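PDB 6MRQ: inhibitor from Tityus obscurus scorpion venom (TopI1) from Tityus, which probably inhibits proteases, as a small disulfide-rich scorpion venom peptide that binds a partner protein. Local coordinates for residues B[9-14]-B[25-30]. Residues are numbered along the deposited sequence; the frame is centred on the assembly and turned at random.
Sequences DDCKDV and GICKCM
C11 and C27 join helix to sheet through one of the bridges that define the cysteine-stabilised alpha/beta (CSαβ) motif, a scaffold recurrent among scorpion venom peptides. C11 closes a 3-10 turn just before helix 12-15, while C27 sits in strand 26-28 of a two-stranded antiparallel hairpin. The SG atoms of C11 and C27 are 2.0 Å apart, and a chi3 of -92° gives the disulfide a left-handed sense close to the relaxed right angle. On both cysteines SG lies anti to the carbonyl carbon and beside the backbone N (chi1 -58° on C11, -67° on C27), a matched pair of torsions that turns each sulfur across the gap. The bridge spans a short gap, with the CA atoms of C11 and C27 5.7 Å apart, and no hydrogen bond links the segments. The motif's spacing supplies a second bridge: C29, two residues along, pairs with C15, four beyond C11, so two disulfides one helical turn apart fasten the helix and its lead-in to strand 26-28 and the residue after it. V14, buried one turn after C11, adds apolar contact, with one methyl near the C27 end of the disulfide: its CG2 lies 4.3 Å from SG of C27.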
loop_
_atom_site.group_PDB
_atom_site.type_symbol
_atom_site.label_atom_id
_atom_site.label_comp_id
_atom_site.label_asym_id
_atom_site.label_seq_id
_atom_site.Cartn_x
_atom_site.Cartn_y
_atom_site.Cartn_z
ATOM N N ASP B 9 -22.545 5.927 -2.770
ATOM C CA ASP B 9 -22.520 7.066 -1.859
ATOM C C ASP B 9 -21.742 6.745 -0.586
ATOM O O ASP B 9 -21.160 7.646 0.029
ATOM C CB ASP B 9 -23.935 7.523 -1.511
ATOM C CG ASP B 9 -23.940 8.759 -0.632
ATOM O OD1 ASP B 9 -23.622 9.854 -1.143
ATOM O OD2 ASP B 9 -24.249 8.632 0.570
ATOM N N ASP B 10 -21.718 5.470 -0.172
ATOM C CA ASP B 10 -20.922 5.074 0.983
ATOM C C ASP B 10 -19.425 5.210 0.736
ATOM O O ASP B 10 -18.643 5.136 1.691
ATOM C CB ASP B 10 -21.212 3.619 1.367
ATOM C CG ASP B 10 -22.652 3.394 1.771
ATOM O OD1 ASP B 10 -23.250 4.296 2.394
ATOM O OD2 ASP B 10 -23.189 2.310 1.463
ATOM N N CYS B 11 -19.008 5.393 -0.513
ATOM C CA CYS B 11 -17.602 5.471 -0.865
ATOM C C CYS B 11 -17.089 6.896 -0.962
ATOM O O CYS B 11 -15.911 7.093 -1.273
ATOM C CB CYS B 11 -17.370 4.775 -2.207
ATOM S SG CYS B 11 -17.874 3.060 -2.189
ATOM N N LYS B 12 -17.942 7.891 -0.710
ATOM C CA LYS B 12 -17.544 9.280 -0.898
ATOM C C LYS B 12 -16.328 9.639 -0.055
ATOM O O LYS B 12 -15.493 10.443 -0.487
ATOM C CB LYS B 12 -18.720 10.199 -0.558
ATOM C CG LYS B 12 -18.398 11.683 -0.651
ATOM C CD LYS B 12 -19.575 12.541 -0.204
ATOM C CE LYS B 12 -19.191 14.012 -0.139
ATOM N NZ LYS B 12 -20.327 14.893 -0.527
ATOM N N ASP B 13 -16.211 9.060 1.142
ATOM C CA ASP B 13 -15.119 9.410 2.042
ATOM C C ASP B 13 -13.765 8.996 1.477
ATOM O O ASP B 13 -12.778 9.728 1.623
ATOM C CB ASP B 13 -15.359 8.772 3.414
ATOM C CG ASP B 13 -15.563 7.247 3.351
ATOM O OD1 ASP B 13 -16.001 6.707 2.301
ATOM O OD2 ASP B 13 -15.294 6.588 4.384
ATOM N N VAL B 14 -13.694 7.834 0.833
ATOM C CA VAL B 14 -12.408 7.311 0.389
ATOM C C VAL B 14 -12.184 7.610 -1.085
ATOM O O VAL B 14 -11.040 7.755 -1.527
ATOM C CB VAL B 14 -12.262 5.802 0.680
ATOM C CG1 VAL B 14 -12.336 5.544 2.176
ATOM C CG2 VAL B 14 -13.321 4.995 -0.062
ATOM N N GLY B 25 -19.368 -5.819 -2.389
ATOM C CA GLY B 25 -19.357 -5.317 -1.034
ATOM C C GLY B 25 -18.365 -4.214 -0.747
ATOM O O GLY B 25 -18.314 -3.737 0.395
ATOM N N ILE B 26 -17.587 -3.773 -1.732
ATOM C CA ILE B 26 -16.500 -2.841 -1.467
ATOM C C ILE B 26 -16.465 -1.722 -2.495
ATOM O O ILE B 26 -17.044 -1.808 -3.579
ATOM C CB ILE B 26 -15.122 -3.549 -1.386
ATOM C CG1 ILE B 26 -14.710 -4.084 -2.757
ATOM C CG2 ILE B 26 -15.159 -4.678 -0.369
ATOM C CD1 ILE B 26 -13.297 -4.666 -2.782
ATOM N N CYS B 27 -15.768 -0.657 -2.133
ATOM C CA CYS B 27 -15.647 0.507 -2.994
ATOM C C CYS B 27 -14.608 0.258 -4.075
ATOM O O CYS B 27 -13.484 -0.160 -3.785
ATOM C CB CYS B 27 -15.231 1.706 -2.150
ATOM S SG CYS B 27 -16.483 2.219 -0.983
ATOM N N LYS B 28 -14.981 0.542 -5.320
ATOM C CA LYS B 28 -14.114 0.339 -6.480
ATOM C C LYS B 28 -13.981 1.659 -7.229
ATOM O O LYS B 28 -14.817 2.009 -8.063
ATOM C CB LYS B 28 -14.662 -0.772 -7.374
ATOM C CG LYS B 28 -14.627 -2.130 -6.705
ATOM C CD LYS B 28 -14.723 -3.254 -7.705
ATOM C CE LYS B 28 -14.602 -4.601 -7.016
ATOM N NZ LYS B 28 -14.660 -5.706 -7.995
ATOM N N CYS B 29 -12.917 2.392 -6.920
ATOM C CA CYS B 29 -12.543 3.585 -7.676
ATOM C C CYS B 29 -11.036 3.581 -7.920
ATOM O O CYS B 29 -10.352 4.596 -7.741
ATOM C CB CYS B 29 -13.005 4.865 -6.977
ATOM S SG CYS B 29 -12.266 5.100 -5.344
ATOM N N MET B 30 -10.506 2.410 -8.289
ATOM C CA MET B 30 -9.111 2.170 -8.650
ATOM C C MET B 30 -8.119 2.137 -7.492
ATOM O O MET B 30 -7.229 1.283 -7.481
ATOM C CB MET B 30 -8.637 3.126 -9.746
ATOM C CG MET B 30 -9.372 2.920 -11.063
ATOM S SD MET B 30 -8.397 3.193 -12.546
ATOM C CE MET B 30 -8.194 4.967 -12.476
#